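Local coordinates for sulfur carrier protein ThiS adenylyltransferase (Escherichia coli, PDB 1ZUD) that catalyses the ATP-dependent adenylation of the C-terminal glycine carboxylate of the sulfur carrier protein ThiS, an early step of sulfur transfer in thiamine biosynthesis, at residues Leu36-Pro42 / Arg70-Phe74; Asp61-Asn67 / Asp78-Lys83; Asn67-Gln71 / Val189-Val194; Leu146-Ser150 / Gln201-Ala205. All blocks are in the same frame, centred on the assembly; numbering follows the deposited sequence. Where two conformers were deposited one is given.

Interaction 1: Leu36-Pro42 / Arg70-Phe74; sequences LGGLGTP and RQILF
L36 turns its carbonyl oxygen to the edge of the F74 ring, near the ring plane, with L36 O 3.5 Å from F74 CE1; this buried oxygen has no hydrogen-bonding partner. The backbone of G37 lies against the extended side chain of Q71, whose CG comes 3.4 Å from G37 C, while its amide runs on beside G37 CA and its OE1 accepts a hydrogen bond from K83 NZ. At G38 the CA atoms approach most closely, G38 to Q71, and a single water donates to G38 O and to R70 O, the latter at 2.6 Å. G38 and R70 both belong to the ATP site. The stretch is consistent with the glycine-rich turn of a Rossmann-type GxGxxG pattern, leading from strand 30-34 into helix 40-50, and R70-F74 packs against it. T41, near the start of that helix, makes the broadest contact. Its OG1 lies between the backbone N and the carbonyl carbon (chi1 55°), from where it reaches back to G37 O at 2.8 Å; T41 N bonds the same oxygen from the other face of the carbonyl plane, so two donors grip it. This rotation leaves CG2 pointing at the F74 ring, which it meets obliquely, T41 CG2 standing 3.6 Å from F74 CE1. T41 CB meanwhile packs on L73 CB at 3.8 Å, L73 being part of the type I turn Q71-F74. P42 CB comes near I72 CD1, doubtfully since I72 has a second conformer, and Y46 of the second subunit packs on both residues.

Interaction 2: Asp61-Asn67 / Asp78-Lys83; sequences DDVHLSN and DIDRPK
V63 is held by the backbone on both sides: V63 N donates to R81 O at 2.8 Å, and V63 O accepts from D80 N in a nearly straight bond (169°). Its side chain fills the tight part of the contact, CB lying 3.4 Å from D78 O and CG2 against the CG of K83, and F74 also touches V63. K83 N adds a bond to D61 O at 2.9 Å. This bond and the one from V63 N to R81 O flank a single beta bridge, D62 with P82, across the loop that links strand 54-58 to helix 83-94, and P82 is the N-cap residue of that helix. From there the extended K83 side chain, which belongs to the ATP site, runs alongside D61 and D62 toward N67, K83 CE passing near D61 CB and D62 O. K83 NZ reaches N67 OD1 only weakly, at 3.2 Å, and has Q71 OE1 as its stronger partner. N67 OD1 also takes H64 N at 2.8 Å, from above its carbonyl plane. With an alanine in place of N67, H64 N is likely to lose its side-chain acceptor and K83 NZ one of its oxygens. The other side is looser and wetter: one water links D61 OD1 to K83 NZ, and another lies between V63 O and D80 OD1. At the partly exposed rim the I79 side chain makes an apolar contact, crossing L65 obliquely with I79 CD1 4.0 Å from L65 CB.

Interaction 3: Asn67-Gln71 / Val189-Val194; sequences NLQRQ and VVGPVV
Q69 reaches V189 through the one direct hydrogen bond between the two segments. Q69 NE2 donates to V189 O at 2.8 Å, with the acceptor almost in the amide plane of Q69 and the donor in the carbonyl plane of V189, so both flat groups are well aligned for it. The side chain is bent at chi2 (-103°), and its amide ends beside V189 O. The same NE2 also donates to Q12 of the second subunit and, weakly, to a water that accepts from G191 N at 2.7 Å; that water occupies the N-H at the start of the helix. The other end of the amide serves the ATP-site arginine: Q69 OE1 accepts from R70 NH1 at 3.0 Å, nearly along the C=O axis, and NH1 has a further acceptor in S66 O. Apolar contacts are made by the aliphatic part of R70. Its side chain is extended from CG to NE and crosses V189 at about a right angle, R70 CD lying 3.6 Å from V189 CG1. Nearer the backbone, R70 CB rests on G191 CA at 3.9 Å and on V194 CG1 at 4.0 Å. The close approach leaves little space at G191: a CB there would probably clash with Q69 O. The contact thus sets the loop between strand 54-58 and helix 83-94 against the first turn of helix 191-210, with V190 at its N-cap position, R11 of the second subunit packing on Q69 and R70, and L39 from the glycine-rich turn touching V194.

Interaction 4: Leu146-Ser150 / Gln201-Ala205; sequences LITAS and QALEA
Q201 and I147 slide past each other in opposite directions, the glutamine reaching from the helix to the strand backbone while the isoleucine reaches back to the helix. Q201 leaves the helix with CG anti to its carbonyl carbon (chi1 -74°) and stays extended beyond CG, which carries the amide over the strand. There NE2 donates to I147 O at 3.1 Å; the oxygen lies in the amide plane of Q201, but the nitrogen stands well above the carbonyl plane, and the angle at the hydrogen is a bent 140°. NE2 also donates to D124 O on the adjoining strand. The methyl of A149 packs against CG and the amide group of Q201, A149 CB being 3.5 Å from Q201 CD. I147 answers with two branches: CG2 lies alongside the glutamine, 4.0 Å from Q201 CG, and CD1 pushes into the helix surface, 3.5 Å from A205 N and 3.8 Å from E204 CB. This is helix-on-sheet packing within the Rossmann-like ThiF fold: the segments 201-205 and 146-150 run nearly antiparallel, their axes 8.8 Å apart and at 167°, where helix 191-210 packs on strand 146-152. A leucine in place of Q201 has no amide, and the carbonyls of I147 and D124 would probably lose this side-chain donor. E204 turns its carboxylate away from the strand to R220 and K207, and S227 of the second subunit adds a hydrogen bond to it. On the far face of the strand T148 bonds D124 OD2, and S150 OG meets I63 O of the ThiS chain.

Overall arrangement
Interactions 1, 3 and 4 are buried, whereas interaction 2 is partly open to solvent and the wettest. Interactions 1, 2 and 3 all draw on the long loop between strand 54-58 and helix 83-94. Interactions 1 and 3 share R70 and Q71, interactions 2 and 3 share N67, and the bond from Q71 OE1 to K83 NZ ties interaction 1 to interaction 2. Interactions 3 and 4 both use helix 191-210, its start and its middle, with centres about 17 Å apart. Backbone bonds dominate interaction 2; interaction 1 relies on packing and a bridging water, while interactions 3 and 4 each pair one glutamine-to-carbonyl bond with apolar packing.

Interaction 1: Leu36-Pro42 / Arg70-Phe74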
loop_
_atom_site.group_PDB
_atom_site.type_symbol
_atom_site.label_atom_id
_atom_site.label_comp_id
_atom_site.label_asym_id
_atom_site.label_seq_id
_atom_site.Cartn_x
_atom_site.Cartn_y
_atom_site.Cartn_z
ATOM N N LEU C 36 5.258 -3.968 16.938
ATOM C CA LEU C 36 6.370 -4.002 15.979
ATOM C C LEU C 36 6.310 -5.280 15.134
ATOM O O LEU C 36 7.293 -6.058 15.033
ATOM C CB LEU C 36 7.707 -3.903 16.728
ATOM C CG LEU C 36 7.890 -2.547 17.437
ATOM C CD1 LEU C 36 9.183 -2.517 18.328
ATOM C CD2 LEU C 36 7.913 -1.458 16.352
ATOM N N GLY C 37 5.149 -5.461 14.503
ATOM C CA GLY C 37 4.886 -6.632 13.678
ATOM C C GLY C 37 4.788 -6.335 12.207
ATOM O O GLY C 37 5.567 -5.551 11.684
ATOM N N GLY C 38 3.841 -6.966 11.515
ATOM C CA GLY C 38 3.720 -6.713 10.086
ATOM C C GLY C 38 3.356 -5.254 9.770
ATOM O O GLY C 38 3.729 -4.670 8.720
ATOM N N LEU C 39 2.588 -4.633 10.650
ATOM C CA LEU C 39 2.192 -3.240 10.374
ATOM C C LEU C 39 3.289 -2.295 10.860
ATOM O O LEU C 39 3.668 -1.305 10.216
ATOM C CB LEU C 39 0.916 -2.873 11.182
ATOM C CG LEU C 39 -0.362 -3.615 10.809
ATOM C CD1 LEU C 39 -1.487 -3.307 11.863
ATOM C CD2 LEU C 39 -0.786 -3.096 9.387
ATOM N N GLY C 40 3.743 -2.593 12.061
ATOM C CA GLY C 40 4.689 -1.711 12.689
ATOM C C GLY C 40 6.080 -1.659 12.109
ATOM O O GLY C 40 6.679 -0.567 12.122
ATOM N N THR C 41 6.604 -2.790 11.637
ATOM C CA THR C 41 7.977 -2.708 11.128
ATOM C C THR C 41 8.091 -1.804 9.871
ATOM O O THR C 41 8.979 -0.971 9.836
ATOM C CB THR C 41 8.576 -4.111 10.868
ATOM O OG1 THR C 41 7.732 -4.849 9.993
ATOM C CG2 THR C 41 8.717 -4.867 12.172
ATOM N N PRO C 42 7.206 -1.926 8.848
ATOM C CA PRO C 42 7.423 -0.974 7.730
ATOM C C PRO C 42 7.098 0.451 8.156
ATOM O O PRO C 42 7.762 1.398 7.700
ATOM C CB PRO C 42 6.476 -1.424 6.633
ATOM C CG PRO C 42 5.492 -2.288 7.346
ATOM C CD PRO C 42 6.120 -2.875 8.547
ATOM N N ARG C 70 6.957 -11.473 7.158
ATOM C CA ARG C 70 6.283 -10.161 6.992
ATOM C C ARG C 70 6.865 -9.035 7.798
ATOM O O ARG C 70 6.521 -7.879 7.591
ATOM C CB ARG C 70 4.763 -10.294 7.325
ATOM C CG ARG C 70 4.460 -10.675 8.760
ATOM C CD ARG C 70 3.061 -11.271 8.949
ATOM N NE ARG C 70 2.909 -11.788 10.316
ATOM C CZ ARG C 70 3.555 -12.858 10.761
ATOM N NH1 ARG C 70 4.361 -13.535 9.937
ATOM N NH2 ARG C 70 3.460 -13.214 12.037
ATOM N N GLN C 71 7.730 -9.349 8.755
ATOM C CA GLN C 71 8.305 -8.302 9.615
ATOM C C GLN C 71 9.716 -8.037 9.112
ATOM O O GLN C 71 10.696 -8.557 9.679
ATOM C CB GLN C 71 8.272 -8.804 11.049
ATOM C CG GLN C 71 6.767 -9.047 11.469
ATOM C CD GLN C 71 6.574 -9.662 12.824
ATOM O OE1 GLN C 71 7.449 -9.599 13.686
ATOM N NE2 GLN C 71 5.383 -10.211 13.049
ATOM N N ILE C 72 9.761 -7.214 8.060
ATOM C CA ILE C 72 10.935 -6.846 7.255
ATOM C C ILE C 72 12.098 -6.119 7.873
ATOM O O ILE C 72 13.127 -5.918 7.216
ATOM C CB ILE C 72 10.510 -6.029 6.008
ATOM C CG1 ILE C 72 9.982 -4.657 6.450
ATOM C CG2 ILE C 72 9.469 -6.804 5.202
ATOM C CD1 ILE C 72 9.449 -3.817 5.317
ATOM N N LEU C 73 11.950 -5.709 9.118
ATOM C CA LEU C 73 13.010 -5.021 9.815
ATOM C C LEU C 73 13.968 -6.032 10.459
ATOM O O LEU C 73 15.106 -5.693 10.726
ATOM C CB LEU C 73 12.393 -4.147 10.907
ATOM C CG LEU C 73 13.219 -3.201 11.762
ATOM C CD1 LEU C 73 13.948 -2.266 10.746
ATOM C CD2 LEU C 73 12.288 -2.350 12.761
ATOM N N PHE C 74 13.505 -7.265 10.680
ATOM C CA PHE C 74 14.271 -8.302 11.377
ATOM C C PHE C 74 15.025 -9.307 10.483
ATOM O O PHE C 74 14.761 -9.391 9.313
ATOM C CB PHE C 74 13.313 -9.065 12.298
ATOM C CG PHE C 74 12.437 -8.158 13.122
ATOM C CD1 PHE C 74 11.085 -8.376 13.216
ATOM C CD2 PHE C 74 13.005 -7.087 13.832
ATOM C CE1 PHE C 74 10.287 -7.530 14.016
ATOM C CE2 PHE C 74 12.233 -6.252 14.626
ATOM C CZ PHE C 74 10.864 -6.482 14.712
HETATM O O HOH W 1 5.102 -5.905 6.778
#

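Interaction 2: Asp61-Asn67 / Asp78-Lys83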
loop_
_atom_site.group_PDB
_atom_site.type_symbol
_atom_site.label_atom_id
_atom_site.label_comp_id
_atom_site.label_asym_id
_atom_site.label_seq_id
_atom_site.Cartn_x
_atom_site.Cartn_y
_atom_site.Cartn_z
ATOM N N ASP C 61 7.099 -8.694 22.326
ATOM C CA ASP C 61 7.524 -9.996 21.792
ATOM C C ASP C 61 9.021 -10.110 21.509
ATOM O O ASP C 61 9.706 -9.132 21.546
ATOM C CB ASP C 61 6.799 -10.280 20.483
ATOM C CG ASP C 61 5.318 -10.571 20.685
ATOM O OD1 ASP C 61 4.487 -9.920 20.009
ATOM O OD2 ASP C 61 4.987 -11.461 21.508
ATOM N N ASP C 62 9.488 -11.332 21.239
ATOM C CA ASP C 62 10.871 -11.618 20.838
ATOM C C ASP C 62 10.751 -12.057 19.352
ATOM O O ASP C 62 9.710 -12.541 18.920
ATOM C CB ASP C 62 11.475 -12.786 21.666
ATOM C CG ASP C 62 11.828 -12.373 23.126
ATOM O OD1 ASP C 62 12.109 -11.182 23.402
ATOM O OD2 ASP C 62 11.832 -13.252 24.015
ATOM N N VAL C 63 11.802 -11.898 18.565
ATOM C CA VAL C 63 11.712 -12.313 17.180
ATOM C C VAL C 63 11.597 -13.845 17.049
ATOM O O VAL C 63 12.296 -14.602 17.730
ATOM C CB VAL C 63 12.933 -11.794 16.388
ATOM C CG1 VAL C 63 12.830 -12.250 14.925
ATOM C CG2 VAL C 63 13.004 -10.197 16.527
ATOM N N HIS C 64 10.720 -14.309 16.160
ATOM C CA HIS C 64 10.550 -15.756 15.939
ATOM C C HIS C 64 10.777 -15.956 14.461
ATOM O O HIS C 64 10.506 -15.046 13.679
ATOM C CB HIS C 64 9.135 -16.198 16.325
ATOM C CG HIS C 64 8.784 -15.897 17.751
ATOM N ND1 HIS C 64 9.502 -16.399 18.818
ATOM C CD2 HIS C 64 7.833 -15.091 18.285
ATOM C CE1 HIS C 64 9.015 -15.908 19.945
ATOM N NE2 HIS C 64 8.003 -15.110 19.648
ATOM N N LEU C 65 11.177 -17.169 14.056
ATOM C CA LEU C 65 11.457 -17.422 12.651
ATOM C C LEU C 65 10.243 -17.146 11.759
ATOM O O LEU C 65 10.390 -16.611 10.663
ATOM C CB LEU C 65 11.923 -18.892 12.464
ATOM C CG LEU C 65 11.971 -19.421 11.038
ATOM C CD1 LEU C 65 13.013 -18.587 10.209
ATOM C CD2 LEU C 65 12.331 -20.918 11.085
ATOM N N SER C 66 9.053 -17.531 12.222
ATOM C CA SER C 66 7.846 -17.330 11.410
ATOM C C SER C 66 7.463 -15.842 11.203
ATOM O O SER C 66 6.614 -15.521 10.376
ATOM C CB SER C 66 6.673 -18.086 12.022
ATOM O OG SER C 66 6.287 -17.441 13.209
ATOM N N ASN C 67 8.083 -14.950 11.954
ATOM C CA ASN C 67 7.880 -13.498 11.804
ATOM C C ASN C 67 8.463 -12.930 10.511
ATOM O O ASN C 67 7.943 -11.971 9.945
ATOM C CB ASN C 67 8.638 -12.721 12.898
ATOM C CG ASN C 67 8.098 -12.953 14.297
ATOM O OD1 ASN C 67 8.732 -12.526 15.253
ATOM N ND2 ASN C 67 6.927 -13.609 14.423
ATOM N N ASP C 78 18.414 -12.177 14.314
ATOM C CA ASP C 78 17.750 -11.591 15.461
ATOM C C ASP C 78 16.824 -12.543 16.169
ATOM O O ASP C 78 16.203 -12.147 17.141
ATOM C CB ASP C 78 16.918 -10.382 15.037
ATOM C CG ASP C 78 17.768 -9.308 14.384
ATOM O OD1 ASP C 78 18.827 -8.968 14.947
ATOM O OD2 ASP C 78 17.378 -8.808 13.305
ATOM N N ILE C 79 16.684 -13.778 15.692
ATOM C CA ILE C 79 15.746 -14.681 16.342
ATOM C C ILE C 79 16.014 -14.837 17.848
ATOM O O ILE C 79 17.155 -14.942 18.272
ATOM C CB ILE C 79 15.703 -16.030 15.586
ATOM C CG1 ILE C 79 15.005 -15.801 14.236
ATOM C CG2 ILE C 79 15.115 -17.151 16.468
ATOM C CD1 ILE C 79 15.305 -16.891 13.173
ATOM N N ASP C 80 14.937 -14.792 18.643
ATOM C CA ASP C 80 14.977 -14.891 20.096
ATOM C C ASP C 80 15.335 -13.605 20.834
ATOM O O ASP C 80 15.281 -13.556 22.046
ATOM C CB ASP C 80 15.885 -16.040 20.588
ATOM C CG ASP C 80 15.365 -17.418 20.196
ATOM O OD1 ASP C 80 14.135 -17.590 20.038
ATOM O OD2 ASP C 80 16.199 -18.343 20.054
ATOM N N ARG C 81 15.651 -12.545 20.109
ATOM C CA ARG C 81 15.967 -11.284 20.766
ATOM C C ARG C 81 14.702 -10.391 20.896
ATOM O O ARG C 81 13.760 -10.534 20.102
ATOM C CB ARG C 81 17.079 -10.611 19.975
ATOM C CG ARG C 81 18.380 -11.485 19.850
ATOM C CD ARG C 81 19.452 -10.667 19.042
ATOM N NE ARG C 81 19.703 -9.342 19.659
ATOM C CZ ARG C 81 20.049 -8.232 18.994
ATOM N NH1 ARG C 81 20.202 -8.266 17.674
ATOM N NH2 ARG C 81 20.200 -7.069 19.632
ATOM N N PRO C 82 14.656 -9.485 21.900
ATOM C CA PRO C 82 13.485 -8.589 22.126
ATOM C C PRO C 82 13.208 -7.683 20.914
ATOM O O PRO C 82 14.105 -7.000 20.457
ATOM C CB PRO C 82 13.888 -7.759 23.359
ATOM C CG PRO C 82 15.076 -8.596 23.994
ATOM C CD PRO C 82 15.777 -9.174 22.824
ATOM N N LYS C 83 11.948 -7.640 20.443
ATOM C CA LYS C 83 11.626 -6.856 19.262
ATOM C C LYS C 83 11.903 -5.372 19.334
ATOM O O LYS C 83 12.395 -4.792 18.353
ATOM C CB LYS C 83 10.173 -7.077 18.815
ATOM C CG LYS C 83 9.996 -8.313 17.960
ATOM C CD LYS C 83 8.568 -8.434 17.434
ATOM C CE LYS C 83 8.369 -9.839 16.917
ATOM N NZ LYS C 83 6.971 -10.114 16.459
HETATM O O HOH W 2 5.135 -8.467 17.552
HETATM O O HOH W 3 11.850 -16.928 19.262
#

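Interaction 3: Asn67-Gln71 / Val189-Val194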
loop_
_atom_site.group_PDB
_atom_site.type_symbol
_atom_site.label_atom_id
_atom_site.label_comp_id
_atom_site.label_asym_id
_atom_site.label_seq_id
_atom_site.Cartn_x
_atom_site.Cartn_y
_atom_site.Cartn_z
ATOM N N ASN C 67 8.083 -14.950 11.954
ATOM C CA ASN C 67 7.880 -13.498 11.804
ATOM C C ASN C 67 8.463 -12.930 10.511
ATOM O O ASN C 67 7.943 -11.971 9.945
ATOM C CB ASN C 67 8.638 -12.721 12.898
ATOM C CG ASN C 67 8.098 -12.953 14.297
ATOM O OD1 ASN C 67 8.732 -12.526 15.253
ATOM N ND2 ASN C 67 6.927 -13.609 14.423
ATOM N N LEU C 68 9.580 -13.511 10.072
ATOM C CA LEU C 68 10.320 -12.973 8.968
ATOM C C LEU C 68 9.563 -12.867 7.665
ATOM O O LEU C 68 9.889 -12.015 6.860
ATOM C CB LEU C 68 11.648 -13.764 8.789
ATOM C CG LEU C 68 12.497 -13.839 10.105
ATOM C CD1 LEU C 68 13.947 -14.462 9.838
ATOM C CD2 LEU C 68 12.695 -12.407 10.703
ATOM N N GLN C 69 8.537 -13.682 7.470
ATOM C CA GLN C 69 7.776 -13.612 6.231
ATOM C C GLN C 69 7.102 -12.238 6.073
ATOM O O GLN C 69 6.692 -11.871 4.966
ATOM C CB GLN C 69 6.736 -14.748 6.248
ATOM C CG GLN C 69 5.687 -14.722 5.187
ATOM C CD GLN C 69 4.344 -14.216 5.789
ATOM O OE1 GLN C 69 4.300 -13.836 6.958
ATOM N NE2 GLN C 69 3.287 -14.225 5.003
ATOM N N ARG C 70 6.957 -11.473 7.158
ATOM C CA ARG C 70 6.283 -10.161 6.992
ATOM C C ARG C 70 6.865 -9.035 7.798
ATOM O O ARG C 70 6.521 -7.879 7.591
ATOM C CB ARG C 70 4.763 -10.294 7.325
ATOM C CG ARG C 70 4.460 -10.675 8.760
ATOM C CD ARG C 70 3.061 -11.271 8.949
ATOM N NE ARG C 70 2.909 -11.788 10.316
ATOM C CZ ARG C 70 3.555 -12.858 10.761
ATOM N NH1 ARG C 70 4.361 -13.535 9.937
ATOM N NH2 ARG C 70 3.460 -13.214 12.037
ATOM N N GLN C 71 7.730 -9.349 8.755
ATOM C CA GLN C 71 8.305 -8.302 9.615
ATOM C C GLN C 71 9.716 -8.037 9.112
ATOM O O GLN C 71 10.696 -8.557 9.679
ATOM C CB GLN C 71 8.272 -8.804 11.049
ATOM C CG GLN C 71 6.767 -9.047 11.469
ATOM C CD GLN C 71 6.574 -9.662 12.824
ATOM O OE1 GLN C 71 7.449 -9.599 13.686
ATOM N NE2 GLN C 71 5.383 -10.211 13.049
ATOM N N VAL C 189 -1.776 -14.581 6.798
ATOM C CA VAL C 189 -1.713 -13.269 6.203
ATOM C C VAL C 189 -0.570 -13.198 5.194
ATOM O O VAL C 189 0.505 -13.845 5.341
ATOM C CB VAL C 189 -1.575 -12.204 7.301
ATOM C CG1 VAL C 189 -0.221 -12.334 7.981
ATOM C CG2 VAL C 189 -1.828 -10.791 6.705
ATOM N N VAL C 190 -0.851 -12.464 4.134
ATOM C CA VAL C 190 0.090 -12.229 3.042
ATOM C C VAL C 190 0.972 -11.047 3.458
ATOM O O VAL C 190 0.479 -9.984 3.888
ATOM C CB VAL C 190 -0.700 -11.922 1.744
ATOM C CG1 VAL C 190 0.252 -11.687 0.590
ATOM C CG2 VAL C 190 -1.636 -13.114 1.431
ATOM N N GLY C 191 2.282 -11.263 3.359
ATOM C CA GLY C 191 3.249 -10.286 3.749
ATOM C C GLY C 191 3.006 -8.882 3.249
ATOM O O GLY C 191 2.865 -7.943 4.037
ATOM N N PRO C 192 2.946 -8.713 1.927
ATOM C CA PRO C 192 2.731 -7.386 1.349
ATOM C C PRO C 192 1.364 -6.795 1.651
ATOM O O PRO C 192 1.186 -5.620 1.498
ATOM C CB PRO C 192 2.907 -7.609 -0.160
ATOM C CG PRO C 192 3.676 -8.907 -0.290
ATOM C CD PRO C 192 3.287 -9.730 0.901
ATOM N N VAL C 193 0.386 -7.580 2.044
ATOM C CA VAL C 193 -0.896 -6.924 2.379
ATOM C C VAL C 193 -0.762 -6.189 3.731
ATOM O O VAL C 193 -1.130 -5.017 3.870
ATOM C CB VAL C 193 -2.058 -7.949 2.457
ATOM C CG1 VAL C 193 -3.345 -7.227 2.953
ATOM C CG2 VAL C 193 -2.291 -8.577 1.060
ATOM N N VAL C 194 -0.241 -6.859 4.751
ATOM C CA VAL C 194 -0.102 -6.184 6.036
ATOM C C VAL C 194 0.960 -5.075 5.852
ATOM O O VAL C 194 0.897 -3.998 6.467
ATOM C CB VAL C 194 0.258 -7.178 7.220
ATOM C CG1 VAL C 194 1.621 -7.866 7.010
ATOM C CG2 VAL C 194 0.352 -6.383 8.501
HETATM O O HOH W 4 3.930 -13.056 2.114
#

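Interaction 4: Leu146-Ser150 / Gln201-Ala205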
loop_
_atom_site.group_PDB
_atom_site.type_symbol
_atom_site.label_atom_id
_atom_site.label_comp_id
_atom_site.label_asym_id
_atom_site.label_seq_id
_atom_site.Cartn_x
_atom_site.Cartn_y
_atom_site.Cartn_z
ATOM N N LEU C 146 -4.894 9.435 16.272
ATOM C CA LEU C 146 -4.634 8.003 16.242
ATOM C C LEU C 146 -4.779 7.456 14.797
ATOM O O LEU C 146 -5.795 7.676 14.113
ATOM C CB LEU C 146 -5.603 7.259 17.227
ATOM C CG LEU C 146 -5.635 5.715 17.180
ATOM C CD1 LEU C 146 -4.268 5.152 17.553
ATOM C CD2 LEU C 146 -6.677 5.157 18.128
ATOM N N ILE C 147 -3.740 6.779 14.313
ATOM C CA ILE C 147 -3.798 6.195 12.970
ATOM C C ILE C 147 -3.790 4.714 13.205
ATOM O O ILE C 147 -2.814 4.145 13.691
ATOM C CB ILE C 147 -2.579 6.662 12.101
ATOM C CG1 ILE C 147 -2.634 8.188 11.951
ATOM C CG2 ILE C 147 -2.626 5.995 10.717
ATOM C CD1 ILE C 147 -1.355 8.861 11.373
ATOM N N THR C 148 -4.867 4.055 12.823
ATOM C CA THR C 148 -4.960 2.643 13.104
ATOM C C THR C 148 -5.161 1.803 11.879
ATOM O O THR C 148 -5.854 2.206 10.962
ATOM C CB THR C 148 -6.162 2.354 14.138
ATOM O OG1 THR C 148 -6.267 0.940 14.377
ATOM C CG2 THR C 148 -7.524 2.846 13.559
ATOM N N ALA C 149 -4.588 0.609 11.876
ATOM C CA ALA C 149 -4.755 -0.278 10.710
ATOM C C ALA C 149 -4.719 -1.730 11.146
ATOM O O ALA C 149 -4.287 -2.027 12.229
ATOM C CB ALA C 149 -3.645 0.004 9.662
ATOM N N SER C 150 -5.210 -2.628 10.291
ATOM C CA SER C 150 -5.216 -4.037 10.595
ATOM C C SER C 150 -5.165 -4.787 9.252
ATOM O O SER C 150 -5.401 -4.210 8.154
ATOM C CB SER C 150 -6.508 -4.411 11.358
ATOM O OG SER C 150 -7.637 -4.039 10.583
ATOM N N GLN C 201 -0.018 3.701 6.996
ATOM C CA GLN C 201 -0.030 4.359 8.292
ATOM C C GLN C 201 1.120 5.380 8.344
ATOM O O GLN C 201 0.923 6.480 8.816
ATOM C CB GLN C 201 0.186 3.351 9.416
ATOM C CG GLN C 201 -1.036 2.510 9.663
ATOM C CD GLN C 201 -0.807 1.597 10.837
ATOM O OE1 GLN C 201 -0.212 0.537 10.666
ATOM N NE2 GLN C 201 -1.254 2.004 12.031
ATOM N N ALA C 202 2.331 5.011 7.903
ATOM C CA ALA C 202 3.443 5.995 7.896
ATOM C C ALA C 202 3.095 7.237 7.042
ATOM O O ALA C 202 3.390 8.385 7.407
ATOM C CB ALA C 202 4.794 5.291 7.310
ATOM N N LEU C 203 2.555 6.990 5.855
ATOM C CA LEU C 203 2.153 8.049 4.962
ATOM C C LEU C 203 1.186 9.026 5.703
ATOM O O LEU C 203 1.341 10.244 5.629
ATOM C CB LEU C 203 1.376 7.490 3.751
ATOM C CG LEU C 203 1.568 8.162 2.359
ATOM C CD1 LEU C 203 0.320 7.885 1.510
ATOM C CD2 LEU C 203 1.935 9.650 2.365
ATOM N N GLU C 204 0.174 8.484 6.364
ATOM C CA GLU C 204 -0.814 9.354 7.059
ATOM C C GLU C 204 -0.097 10.161 8.160
ATOM O O GLU C 204 -0.393 11.328 8.412
ATOM C CB GLU C 204 -1.944 8.452 7.638
ATOM C CG GLU C 204 -2.831 7.831 6.522
ATOM C CD GLU C 204 -3.364 8.878 5.542
ATOM O OE1 GLU C 204 -3.489 8.609 4.313
ATOM O OE2 GLU C 204 -3.647 10.004 6.006
ATOM N N ALA C 205 0.886 9.547 8.798
ATOM C CA ALA C 205 1.617 10.230 9.867
ATOM C C ALA C 205 2.430 11.397 9.363
ATOM O O ALA C 205 2.475 12.471 9.983
ATOM C CB ALA C 205 2.544 9.245 10.631
#